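Local coordinates for 70 kDa protein (Xanthomonas sp., PDB 4B2N), which probably cleaves rubber oxidatively as a dioxygenase, and is a c-type cytochrome that carries two covalently bound haem groups, at residues S197-A202 with G508-A513; G235-L240 with L610-P615; G379-P384 with H641-S646; P82-P85 with Q90-A93. One frame throughout, in Å; residues are numbered along the deposited sequence. Where two conformers were deposited one is given.

Interaction 1 of 4, residues S197-A202 with G508-A513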
loop_
_atom_site.group_PDB
_atom_site.type_symbol
_atom_site.label_atom_id
_atom_site.label_comp_id
_atom_site.label_asym_id
_atom_site.label_seq_id
_atom_site.Cartn_x
_atom_site.Cartn_y
_atom_site.Cartn_z
ATOM N N SER A 197 10.483 -4.692 -0.707
ATOM C CA SER A 197 11.810 -4.231 -0.258
ATOM C C SER A 197 12.601 -5.429 0.177
ATOM O O SER A 197 12.049 -6.501 0.236
ATOM C CB SER A 197 11.672 -3.284 0.937
ATOM O OG SER A 197 10.832 -3.898 1.930
ATOM N N ARG A 198 13.894 -5.231 0.471
ATOM C CA ARG A 198 14.741 -6.313 0.979
ATOM C C ARG A 198 14.913 -5.969 2.419
ATOM O O ARG A 198 15.179 -4.801 2.705
ATOM C CB ARG A 198 16.099 -6.242 0.276
ATOM C CG ARG A 198 16.059 -6.769 -1.142
ATOM C CD ARG A 198 17.497 -6.830 -1.686
ATOM N NE ARG A 198 17.504 -7.367 -3.055
ATOM C CZ ARG A 198 17.616 -8.668 -3.332
ATOM N NH1 ARG A 198 17.662 -9.561 -2.322
ATOM N NH2 ARG A 198 17.567 -9.082 -4.575
ATOM N N LEU A 199 14.794 -6.954 3.305
ATOM C CA LEU A 199 15.310 -6.825 4.645
ATOM C C LEU A 199 16.475 -7.817 4.787
ATOM O O LEU A 199 16.233 -9.045 4.817
ATOM C CB LEU A 199 14.211 -7.141 5.665
ATOM C CG LEU A 199 14.697 -7.094 7.105
ATOM C CD1 LEU A 199 15.359 -5.714 7.348
ATOM C CD2 LEU A 199 13.528 -7.310 8.064
ATOM N N GLY A 200 17.702 -7.255 4.998
ATOM C CA GLY A 200 18.976 -7.970 4.834
ATOM C C GLY A 200 19.498 -7.789 3.420
ATOM O O GLY A 200 18.714 -7.697 2.489
ATOM N N THR A 201 20.804 -7.698 3.282
ATOM C CA THR A 201 21.425 -7.717 2.000
ATOM C C THR A 201 21.040 -9.048 1.317
ATOM O O THR A 201 20.533 -10.028 1.942
ATOM C CB THR A 201 22.989 -7.639 2.115
ATOM O OG1 THR A 201 23.459 -8.797 2.837
ATOM C CG2 THR A 201 23.392 -6.437 2.873
ATOM N N ALA A 202 21.258 -9.067 0.021
ATOM C CA ALA A 202 21.030 -10.262 -0.737
ATOM C C ALA A 202 21.874 -11.427 -0.203
ATOM O O ALA A 202 21.449 -12.535 -0.307
ATOM C CB ALA A 202 21.310 -9.975 -2.221
ATOM N N GLY A 508 4.143 -11.690 9.764
ATOM C CA GLY A 508 5.135 -10.981 8.884
ATOM C C GLY A 508 5.512 -9.651 9.518
ATOM O O GLY A 508 6.506 -9.035 9.147
ATOM N N ALA A 509 4.750 -9.194 10.512
ATOM C CA ALA A 509 4.938 -7.834 11.027
ATOM C C ALA A 509 6.303 -7.679 11.674
ATOM O O ALA A 509 6.803 -6.579 11.806
ATOM C CB ALA A 509 3.865 -7.508 12.054
ATOM N N TRP A 510 6.901 -8.778 12.108
ATOM C CA TRP A 510 8.284 -8.731 12.591
ATOM C C TRP A 510 9.236 -7.984 11.668
ATOM O O TRP A 510 10.213 -7.316 12.107
ATOM C CB TRP A 510 8.728 -10.198 12.861
ATOM C CG TRP A 510 9.137 -11.029 11.627
ATOM C CD1 TRP A 510 8.386 -12.026 10.972
ATOM C CD2 TRP A 510 10.345 -10.897 10.818
ATOM N NE1 TRP A 510 9.050 -12.548 9.907
ATOM C CE2 TRP A 510 10.226 -11.916 9.737
ATOM C CE3 TRP A 510 11.517 -10.147 10.914
ATOM C CZ2 TRP A 510 11.201 -12.122 8.816
ATOM C CZ3 TRP A 510 12.484 -10.345 9.919
ATOM C CH2 TRP A 510 12.334 -11.324 8.920
ATOM N N ALA A 511 8.950 -8.062 10.359
ATOM C CA ALA A 511 9.832 -7.614 9.310
ATOM C C ALA A 511 9.504 -6.221 8.744
ATOM O O ALA A 511 10.293 -5.648 7.928
ATOM C CB ALA A 511 9.751 -8.614 8.155
ATOM N N THR A 512 8.330 -5.708 9.065
ATOM C CA THR A 512 7.751 -4.590 8.294
ATOM C C THR A 512 7.824 -3.254 9.005
ATOM O O THR A 512 7.019 -2.357 8.732
ATOM C CB THR A 512 6.311 -4.899 7.837
ATOM O OG1 THR A 512 5.474 -5.005 9.012
ATOM C CG2 THR A 512 6.241 -6.257 7.098
ATOM N N ALA A 513 8.785 -3.067 9.906
ATOM C CA ALA A 513 8.903 -1.741 10.512
ATOM C C ALA A 513 9.290 -0.684 9.378
ATOM O O ALA A 513 9.898 -1.034 8.378
ATOM C CB ALA A 513 9.960 -1.792 11.631
#

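Interaction 2 of 4, residues G235-L240 with L610-P615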
loop_
_atom_site.group_PDB
_atom_site.type_symbol
_atom_site.label_atom_id
_atom_site.label_comp_id
_atom_site.label_asym_id
_atom_site.label_seq_id
_atom_site.Cartn_x
_atom_site.Cartn_y
_atom_site.Cartn_z
ATOM N N GLY A 235 3.948 17.922 -23.676
ATOM C CA GLY A 235 2.979 17.274 -22.814
ATOM C C GLY A 235 2.720 17.835 -21.422
ATOM O O GLY A 235 3.505 18.605 -20.834
ATOM N N ASN A 236 1.581 17.440 -20.893
ATOM C CA ASN A 236 1.240 17.843 -19.569
ATOM C C ASN A 236 2.183 17.203 -18.522
ATOM O O ASN A 236 2.815 16.154 -18.777
ATOM C CB ASN A 236 -0.218 17.430 -19.301
ATOM C CG ASN A 236 -1.240 18.420 -19.869
ATOM O OD1 ASN A 236 -0.928 19.208 -20.780
ATOM N ND2 ASN A 236 -2.486 18.387 -19.334
ATOM N N LEU A 237 2.228 17.792 -17.324
ATOM C CA LEU A 237 2.709 17.084 -16.104
ATOM C C LEU A 237 2.149 15.638 -16.001
ATOM O O LEU A 237 0.992 15.413 -16.394
ATOM C CB LEU A 237 2.245 17.857 -14.866
ATOM C CG LEU A 237 3.257 18.708 -14.114
ATOM C CD1 LEU A 237 4.401 19.233 -14.987
ATOM C CD2 LEU A 237 2.535 19.821 -13.364
ATOM N N LEU A 238 2.938 14.686 -15.466
ATOM C CA LEU A 238 2.474 13.275 -15.375
ATOM C C LEU A 238 1.752 13.029 -14.092
ATOM O O LEU A 238 2.127 13.608 -13.087
ATOM C CB LEU A 238 3.659 12.368 -15.416
ATOM C CG LEU A 238 4.418 12.512 -16.754
ATOM C CD1 LEU A 238 5.665 11.617 -16.786
ATOM C CD2 LEU A 238 3.558 12.279 -17.981
ATOM N N PRO A 239 0.707 12.195 -14.106
ATOM C CA PRO A 239 0.039 11.868 -12.842
ATOM C C PRO A 239 0.958 10.819 -12.096
ATOM O O PRO A 239 0.955 9.653 -12.422
ATOM C CB PRO A 239 -1.290 11.287 -13.263
ATOM C CG PRO A 239 -1.073 10.826 -14.703
ATOM C CD PRO A 239 -0.008 11.701 -15.310
ATOM N N LEU A 240 1.789 11.253 -11.164
ATOM C CA LEU A 240 2.653 10.282 -10.477
ATOM C C LEU A 240 2.727 10.751 -9.042
ATOM O O LEU A 240 2.457 11.907 -8.764
ATOM C CB LEU A 240 4.018 10.120 -11.150
ATOM C CG LEU A 240 5.052 11.198 -10.871
ATOM C CD1 LEU A 240 6.268 11.223 -11.748
ATOM C CD2 LEU A 240 4.283 12.425 -11.117
ATOM N N LEU A 610 -6.393 25.338 -15.160
ATOM C CA LEU A 610 -6.024 26.217 -14.056
ATOM C C LEU A 610 -4.507 26.373 -13.855
ATOM O O LEU A 610 -3.700 25.592 -14.377
ATOM C CB LEU A 610 -6.705 25.749 -12.759
ATOM C CG LEU A 610 -8.191 25.432 -12.964
ATOM C CD1 LEU A 610 -8.750 24.714 -11.754
ATOM C CD2 LEU A 610 -9.030 26.683 -13.278
ATOM N N ALA A 611 -4.126 27.419 -13.124
ATOM C CA ALA A 611 -2.746 27.681 -12.825
ATOM C C ALA A 611 -2.170 26.451 -12.084
ATOM O O ALA A 611 -2.804 25.879 -11.226
ATOM C CB ALA A 611 -2.617 28.937 -11.958
ATOM N N TYR A 612 -0.947 26.097 -12.414
ATOM C CA TYR A 612 -0.326 24.935 -11.824
ATOM C C TYR A 612 1.145 25.249 -11.650
ATOM O O TYR A 612 1.714 26.071 -12.427
ATOM C CB TYR A 612 -0.517 23.671 -12.721
ATOM C CG TYR A 612 0.244 23.754 -14.014
ATOM C CD1 TYR A 612 -0.331 24.334 -15.147
ATOM C CD2 TYR A 612 1.555 23.266 -14.108
ATOM C CE1 TYR A 612 0.374 24.445 -16.321
ATOM C CE2 TYR A 612 2.272 23.401 -15.273
ATOM C CZ TYR A 612 1.680 23.955 -16.376
ATOM O OH TYR A 612 2.433 24.067 -17.529
ATOM N N GLN A 613 1.761 24.528 -10.711
ATOM C CA GLN A 613 3.163 24.663 -10.272
ATOM C C GLN A 613 3.879 23.333 -10.690
ATOM O O GLN A 613 3.359 22.216 -10.468
ATOM C CB GLN A 613 3.081 24.885 -8.708
ATOM C CG GLN A 613 4.369 24.946 -7.883
ATOM C CD GLN A 613 4.232 24.630 -6.355
ATOM O OE1 GLN A 613 5.261 24.416 -5.629
ATOM N NE2 GLN A 613 2.981 24.596 -5.854
ATOM N N SER A 614 5.007 23.436 -11.367
ATOM C CA SER A 614 5.727 22.251 -11.769
ATOM C C SER A 614 6.552 21.734 -10.584
ATOM O O SER A 614 6.812 22.497 -9.643
ATOM C CB SER A 614 6.664 22.641 -12.888
ATOM O OG SER A 614 5.863 22.871 -14.038
ATOM N N PRO A 615 6.970 20.460 -10.634
ATOM C CA PRO A 615 7.668 19.878 -9.494
ATOM C C PRO A 615 8.940 20.662 -9.173
ATOM O O PRO A 615 9.706 21.087 -10.072
ATOM C CB PRO A 615 7.988 18.439 -9.957
ATOM C CG PRO A 615 6.944 18.142 -11.009
ATOM C CD PRO A 615 6.704 19.468 -11.701
#

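Interaction 3 of 4, residues G379-P384 with H641-S646. With HEC (heme c), chain D.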
loop_
_atom_site.group_PDB
_atom_site.type_symbol
_atom_site.label_atom_id
_atom_site.label_comp_id
_atom_site.label_asym_id
_atom_site.label_seq_id
_atom_site.Cartn_x
_atom_site.Cartn_y
_atom_site.Cartn_z
ATOM N N GLY A 379 -9.484 3.944 30.634
ATOM C CA GLY A 379 -10.859 4.461 30.872
ATOM C C GLY A 379 -11.296 5.503 29.840
ATOM O O GLY A 379 -12.465 5.529 29.427
ATOM N N ALA A 380 -10.348 6.318 29.384
ATOM C CA ALA A 380 -10.601 7.406 28.413
ATOM C C ALA A 380 -10.654 6.972 26.925
ATOM O O ALA A 380 -10.987 7.773 26.048
ATOM C CB ALA A 380 -9.483 8.436 28.544
ATOM N N ILE A 381 -10.279 5.739 26.642
ATOM C CA ILE A 381 -10.306 5.230 25.253
ATOM C C ILE A 381 -11.490 4.321 25.116
ATOM O O ILE A 381 -11.495 3.264 25.742
ATOM C CB ILE A 381 -8.997 4.466 24.908
ATOM C CG1 ILE A 381 -7.806 5.428 25.056
ATOM C CG2 ILE A 381 -9.067 3.892 23.481
ATOM C CD1 ILE A 381 -6.458 4.755 25.228
ATOM N N PRO A 382 -12.488 4.702 24.307
ATOM C CA PRO A 382 -13.616 3.803 24.110
ATOM C C PRO A 382 -13.148 2.379 23.745
ATOM O O PRO A 382 -12.234 2.205 22.904
ATOM C CB PRO A 382 -14.376 4.407 22.932
ATOM C CG PRO A 382 -13.938 5.841 22.836
ATOM C CD PRO A 382 -12.557 5.910 23.442
ATOM N N LYS A 383 -13.768 1.361 24.353
ATOM C CA LYS A 383 -13.341 0.001 24.151
ATOM C C LYS A 383 -14.331 -0.682 23.248
ATOM O O LYS A 383 -15.518 -0.654 23.536
ATOM C CB LYS A 383 -13.245 -0.775 25.504
ATOM C CG LYS A 383 -13.006 -2.274 25.320
ATOM C CD LYS A 383 -12.983 -3.015 26.635
ATOM C CE LYS A 383 -13.064 -4.526 26.425
ATOM N NZ LYS A 383 -12.944 -5.147 27.780
ATOM N N PRO A 384 -13.864 -1.311 22.157
ATOM C CA PRO A 384 -14.815 -2.058 21.335
ATOM C C PRO A 384 -15.377 -3.324 21.963
ATOM O O PRO A 384 -14.884 -3.801 23.004
ATOM C CB PRO A 384 -14.000 -2.435 20.092
ATOM C CG PRO A 384 -12.890 -1.407 20.011
ATOM C CD PRO A 384 -12.546 -1.153 21.492
ATOM N N HIS A 641 -3.091 4.238 19.212
ATOM C CA HIS A 641 -2.900 2.874 19.618
ATOM C C HIS A 641 -2.283 2.887 21.031
ATOM O O HIS A 641 -1.398 2.100 21.351
ATOM C CB HIS A 641 -1.965 2.205 18.593
ATOM C CG HIS A 641 -1.983 0.709 18.634
ATOM N ND1 HIS A 641 -1.314 -0.008 19.558
ATOM C CD2 HIS A 641 -2.587 -0.206 17.788
ATOM C CE1 HIS A 641 -1.471 -1.320 19.280
ATOM N NE2 HIS A 641 -2.252 -1.423 18.207
ATOM N N ASP A 642 -2.782 3.779 21.857
ATOM C CA ASP A 642 -2.223 4.064 23.181
ATOM C C ASP A 642 -2.698 3.154 24.264
ATOM O O ASP A 642 -2.130 3.195 25.385
ATOM C CB ASP A 642 -2.612 5.482 23.606
ATOM C CG ASP A 642 -1.958 6.507 22.787
ATOM O OD1 ASP A 642 -0.717 6.584 22.858
ATOM O OD2 ASP A 642 -2.659 7.265 22.072
ATOM N N PHE A 643 -3.725 2.356 23.974
ATOM C CA PHE A 643 -4.218 1.354 24.944
ATOM C C PHE A 643 -3.153 0.328 25.317
ATOM O O PHE A 643 -3.287 -0.358 26.291
ATOM C CB PHE A 643 -5.436 0.639 24.415
ATOM C CG PHE A 643 -5.396 0.415 22.907
ATOM C CD1 PHE A 643 -4.586 -0.591 22.350
ATOM C CD2 PHE A 643 -6.165 1.211 22.093
ATOM C CE1 PHE A 643 -4.533 -0.768 20.940
ATOM C CE2 PHE A 643 -6.084 1.090 20.652
ATOM C CZ PHE A 643 -5.318 0.076 20.115
ATOM N N THR A 644 -2.088 0.209 24.536
ATOM C CA THR A 644 -0.963 -0.625 24.956
ATOM C C THR A 644 -0.157 -0.122 26.197
ATOM O O THR A 644 0.654 -0.852 26.773
ATOM C CB THR A 644 -0.034 -0.837 23.797
ATOM O OG1 THR A 644 0.409 0.439 23.320
ATOM C CG2 THR A 644 -0.782 -1.512 22.669
ATOM N N GLN A 645 -0.357 1.124 26.563
ATOM C CA GLN A 645 0.325 1.707 27.757
ATOM C C GLN A 645 0.025 0.973 29.059
ATOM O O GLN A 645 0.798 1.088 29.987
ATOM C CB GLN A 645 -0.095 3.151 27.939
ATOM C CG GLN A 645 -1.492 3.265 28.507
ATOM C CD GLN A 645 -2.139 4.588 28.170
ATOM O OE1 GLN A 645 -1.462 5.557 27.805
ATOM N NE2 GLN A 645 -3.472 4.635 28.253
ATOM N N SER A 646 -1.094 0.257 29.100
ATOM C CA SER A 646 -1.543 -0.474 30.299
ATOM C C SER A 646 -0.713 -1.761 30.479
ATOM O O SER A 646 -0.752 -2.370 31.560
ATOM C CB SER A 646 -3.035 -0.825 30.165
ATOM O OG SER A 646 -3.274 -1.901 29.214
HETATM FE FE HEC D . -2.847 -3.003 17.174
HETATM C CHA HEC D . -1.627 -1.303 14.424
HETATM C CHB HEC D . 0.163 -4.895 17.442
HETATM C CHC HEC D . -3.812 -4.326 20.173
HETATM C CHD HEC D . -6.032 -2.082 16.360
HETATM N NA HEC D . -1.154 -3.155 16.076
HETATM C C1A HEC D . -0.748 -2.259 15.057
HETATM C C2A HEC D . 0.622 -2.524 14.624
HETATM C C3A HEC D . 1.140 -3.587 15.505
HETATM C C4A HEC D . 0.056 -3.889 16.417
HETATM C CMA HEC D . 2.514 -4.213 15.420
HETATM C CAA HEC D . 1.357 -1.926 13.427
HETATM C CBA HEC D . 0.824 -2.830 12.255
HETATM C CGA HEC D . 1.248 -2.257 10.894
HETATM O O1A HEC D . 1.802 -1.127 10.901
HETATM O O2A HEC D . 1.114 -2.877 9.776
HETATM N NB HEC D . -1.928 -4.379 18.562
HETATM C C1B HEC D . -0.774 -5.044 18.547
HETATM C C2B HEC D . -0.510 -5.914 19.697
HETATM C C3B HEC D . -1.713 -5.713 20.527
HETATM C C4B HEC D . -2.494 -4.773 19.741
HETATM C CMB HEC D . 0.708 -6.782 19.917
HETATM C CAB HEC D . -2.038 -6.298 21.885
HETATM C CBB HEC D . -1.203 -5.844 22.911
HETATM N NC HEC D . -4.570 -3.297 18.020
HETATM C C1C HEC D . -4.822 -3.716 19.357
HETATM C C2C HEC D . -6.193 -3.529 19.815
HETATM C C3C HEC D . -6.839 -2.886 18.698
HETATM C C4C HEC D . -5.796 -2.673 17.655
HETATM C CMC HEC D . -6.803 -3.919 21.153
HETATM C CAC HEC D . -8.278 -2.465 18.684
HETATM C CBC HEC D . -8.871 -1.703 19.622
HETATM N ND HEC D . -3.664 -1.999 15.672
HETATM C C1D HEC D . -4.928 -1.631 15.496
HETATM C C2D HEC D . -5.247 -0.790 14.351
HETATM C C3D HEC D . -3.946 -0.539 13.776
HETATM C C4D HEC D . -3.062 -1.289 14.663
HETATM C CMD HEC D . -6.590 -0.279 13.895
HETATM C CAD HEC D . -3.634 0.284 12.547
HETATM C CBD HEC D . -3.231 1.663 13.091
HETATM C CGD HEC D . -2.835 2.625 11.996
HETATM O O1D HEC D . -3.361 3.740 11.886
HETATM O O2D HEC D . -2.001 2.203 11.223
#

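Interaction 4 of 4, residues P82-P85 with Q90-A93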
loop_
_atom_site.group_PDB
_atom_site.type_symbol
_atom_site.label_atom_id
_atom_site.label_comp_id
_atom_site.label_asym_id
_atom_site.label_seq_id
_atom_site.Cartn_x
_atom_site.Cartn_y
_atom_site.Cartn_z
ATOM N N PRO A 82 -15.872 -12.808 -15.266
ATOM C CA PRO A 82 -15.378 -14.196 -15.439
ATOM C C PRO A 82 -15.191 -14.812 -14.037
ATOM O O PRO A 82 -14.888 -14.094 -13.104
ATOM C CB PRO A 82 -14.005 -13.990 -16.066
ATOM C CG PRO A 82 -14.045 -12.612 -16.707
ATOM C CD PRO A 82 -14.948 -11.790 -15.842
ATOM N N PRO A 83 -15.421 -16.124 -13.893
ATOM C CA PRO A 83 -15.327 -16.789 -12.607
ATOM C C PRO A 83 -13.892 -16.712 -12.108
ATOM O O PRO A 83 -12.937 -16.659 -12.917
ATOM C CB PRO A 83 -15.705 -18.224 -12.910
ATOM C CG PRO A 83 -15.561 -18.410 -14.396
ATOM C CD PRO A 83 -15.809 -17.038 -14.992
ATOM N N ARG A 84 -13.735 -16.678 -10.781
ATOM C CA ARG A 84 -12.455 -16.842 -10.199
ATOM C C ARG A 84 -11.995 -18.314 -10.404
ATOM O O ARG A 84 -12.829 -19.202 -10.734
ATOM C CB ARG A 84 -12.564 -16.550 -8.677
ATOM C CG ARG A 84 -12.655 -15.063 -8.315
ATOM C CD ARG A 84 -12.490 -14.854 -6.801
ATOM N NE ARG A 84 -11.306 -15.634 -6.358
ATOM C CZ ARG A 84 -10.048 -15.224 -6.526
ATOM N NH1 ARG A 84 -9.777 -14.014 -7.067
ATOM N NH2 ARG A 84 -9.066 -16.023 -6.195
ATOM N N PRO A 85 -10.717 -18.611 -10.125
ATOM C CA PRO A 85 -10.179 -19.997 -10.241
ATOM C C PRO A 85 -10.972 -20.931 -9.342
ATOM O O PRO A 85 -11.359 -20.489 -8.262
ATOM C CB PRO A 85 -8.748 -19.875 -9.672
ATOM C CG PRO A 85 -8.373 -18.455 -10.019
ATOM C CD PRO A 85 -9.646 -17.631 -9.873
ATOM N N GLN A 90 -5.625 -23.901 -11.672
ATOM C CA GLN A 90 -6.104 -22.597 -12.163
ATOM C C GLN A 90 -5.541 -21.457 -11.336
ATOM O O GLN A 90 -5.010 -20.477 -11.874
ATOM C CB GLN A 90 -7.606 -22.530 -12.189
ATOM C CG GLN A 90 -8.200 -23.332 -13.358
ATOM C CD GLN A 90 -9.735 -23.264 -13.272
ATOM O OE1 GLN A 90 -10.286 -22.495 -12.497
ATOM N NE2 GLN A 90 -10.421 -24.073 -14.097
ATOM N N PHE A 91 -5.562 -21.627 -10.020
ATOM C CA PHE A 91 -5.067 -20.553 -9.157
ATOM C C PHE A 91 -3.557 -20.345 -9.310
ATOM O O PHE A 91 -3.047 -19.169 -9.504
ATOM C CB PHE A 91 -5.414 -20.901 -7.708
ATOM C CG PHE A 91 -4.916 -19.891 -6.712
ATOM C CD1 PHE A 91 -5.513 -18.626 -6.601
ATOM C CD2 PHE A 91 -3.856 -20.199 -5.876
ATOM C CE1 PHE A 91 -5.038 -17.676 -5.671
ATOM C CE2 PHE A 91 -3.374 -19.250 -4.981
ATOM C CZ PHE A 91 -3.976 -17.987 -4.881
ATOM N N ARG A 92 -2.834 -21.478 -9.318
ATOM C CA ARG A 92 -1.367 -21.429 -9.389
ATOM C C ARG A 92 -0.947 -20.810 -10.731
ATOM O O ARG A 92 0.018 -20.056 -10.772
ATOM C CB ARG A 92 -0.726 -22.849 -9.176
ATOM C CG ARG A 92 -0.901 -23.341 -7.735
ATOM C CD ARG A 92 -0.018 -24.541 -7.429
ATOM N NE ARG A 92 -0.584 -25.730 -8.032
ATOM C CZ ARG A 92 -0.959 -26.835 -7.373
ATOM N NH1 ARG A 92 -0.774 -26.962 -6.075
ATOM N NH2 ARG A 92 -1.500 -27.849 -8.078
ATOM N N ALA A 93 -1.676 -21.116 -11.806
ATOM C CA ALA A 93 -1.307 -20.551 -13.124
ATOM C C ALA A 93 -1.581 -19.050 -13.074
ATOM O O ALA A 93 -0.809 -18.239 -13.564
ATOM C CB ALA A 93 -2.223 -21.145 -14.178
HETATM O O HOH W 1 -12.585 -20.494 -13.136
#

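Interaction 1 of 4, residues S197-A202 with G508-A513
Leu199 reaches across to Trp510 and Ala511, and its own course explains the contact. CB points toward 508-513, and CG lies opposite the backbone N (chi1 177°), an arrangement that extends the branch across to the 508-513 turn. At CG the chain forks, and it is the CD2 branch that does the touching. This methyl approaches the carbonyl O of Ala511 at 3.6 Å and the indole carbon CZ3 of Trp510 at 3.7 Å. It also lies 4.0 Å from Ala511 CB. CD2 meets the indole obliquely, in van der Waals contact, and no hydrogen bond crosses.

In sequence the two loops adjoin residues of different haem sites: 197-202 follows helix 192-195, which carries the iron ligand His195, whereas 508-513 precedes Phe516 and His517 of the second haem and lies in the cytochrome c-like region. Helical backbone angles at 509-511 curl the latter into a turn, with Ala511 N bonded to Gly508 O at 2.9 Å. That curl brings Ala511 CB over the centre of its neighbour's indole, 3.4 Å above the plane, one methyl thus touching both Trp510 and Leu199. The indole is held further by NE1, which bonds Ala349 O, and by an edge-to-face pairing with Tyr351.

Interaction 2 of 4, residues G235-L240 with L610-P615
The phenol ring of Tyr612 is the flat group here: Leu237 CD2 meets it obliquely, while the carbonyl O of Leu610 lies at the ring edge, in its plane. The contact joins two loops, one between helices 218-226 and 253-261 and the other between helices 599-607 and 620-626. Neither piece is a regular strand, and no hydrogen bond crosses, so this is apolar loop-to-loop contact and not a sheet edge.

Leu237 supplies the largest share of the buried surface, 82 of the 142 Å² summed over both sides. Its CD2 comes within 3.7 Å of Tyr612 CD2. The same methyl lies 3.8 Å from Gln613 O, whose polar partner is the hydroxyl of Tyr597. The Leu237 torsions are unusual: chi1 of -104° and chi2 of 28° both fall away from staggered values, so the exact placing of the two methyls deserves caution. CB of Tyr612 points toward 235-240, and with chi1 at 68° the ring presents CD2 and CE2 to the Leu237 methyl.

Helices pack around the pair. Phe226 touches Leu237, Ser614 and Pro615, and Gln606 of helix 599-607 takes the Leu237 amide through OE1. Leu237 and Pro615 lie alongside one another, running opposite ways, with CD1 of Leu237 4.0 Å from CD of Pro615.

Interaction 3 of 4, residues G379-P384 with H641-S646
Gln645 N donates to Asp642 O at 3.0 Å, a bond three residues back that opens the 3-10 segment 643-646, and both residues touch Ile381 on the facing loop. Ile381 gives most of the buried area and uses two branches. Its CD1 tip rests 3.8 Å from Phe643 N and also approaches Asp642 CB and Gln645 NE2. CG2 comes instead to the rim of the Phe643 ring, near the ring plane, 4.2 Å from CD2. With CG1 opposite the carbonyl carbon (chi1 -60°), one branch reaches the backbone turn while the other reaches the aromatic, and the two side chains cross at about a right angle.

The polar ends nearby have partners elsewhere: Asp642 OD2 forms a salt bridge with Arg427, and Gln645 NE2 bonds Asn378 OD1.

Beyond Ile381, Phe643 is wedged against the cofactor. Its CE1 lies over the centre of the His641 imidazole, 3.4 Å above the plane, and 3.4 Å from C1C of the haem. His641 CA lies against one face of the Phe643 ring, near its rim. The phenyl over the imidazole, together with the iron bond, probably restricts the turning of the His641 ring, and Ile381 forms a second shell behind the phenyl.

His641 NE2 binds the haem iron at 2.0 Å, and His394 takes the other axial position. Cys390 and Cys393 hold the porphyrin covalently: a CXXCH-attached haem c, the hallmark of c-type cytochromes, here with bis-histidine ligation.

Interaction 4 of 4, residues P82-P85 with Q90-A93
Arg84 is the first residue of the proline-rich run 82-85 to meet the helix, with its guanidinium approaching Phe91. NH2 stops 4.4 Å from Phe91 CE1, which lies near the guanidinium plane at its edge. Toward the phenyl ring the approach is oblique. The strongest polar partner of the group is elsewhere, NH2 bonding Asn341 OD1. Pro85 CD lies against one face of the guanidinium, away from its centre.

The Arg84 carbonyl adds a solvent-mediated link: a water donates to Arg84 O at 2.7 Å and to Gln90 OE1 at 3.1 Å. Gln90 OE1 also receives Thr86 N, so two donors fix the amide end of this otherwise exposed side chain. With CG beside the backbone N (chi1 -75°) and the chain extended beyond it, OE1 of Gln90 reaches 3.4 Å from Pro85 CA.

Pro85 follows and brings most of the apolar surface. Its CB packs against Gln90 CB at 3.8 Å and Phe91 CB at 4.0 Å, close over the backbone N of Phe91. CG of the proline lies at the edge of the Phe91 ring, near its plane.

The connection is short: four residues separate the pieces, and the chain folds back on the first turns of helix 88-104. Phe91 continues inward to Leu28 and Met29 of helix 27-32, which the Cys32-Cys88 disulfide ties to helix 88-104, while Arg84, Pro85 and Phe91 all touch helix 333-345.

In the fold
Interaction 3 is the contact that enters a haem site directly, through His641 and Phe643. Interaction 1 is separate from it, nearest atoms about 11 Å apart, and the side chain of Trp510 lies about 9 Å from a bound haem c. Interaction 4 is further off, with the side chain of Arg84 about 12 Å from a haem c and the side chains of Phe91 and Arg294, of the first haem site, about 9 Å apart. Interaction 2 lies away from the annotated sites, its centre about 44 Å from that of interaction 3. Along the chain, interactions 1, 2 and 3 interleave, each joining residues more than 250 positions apart, whereas interaction 4 closes locally before the others open. None touches another.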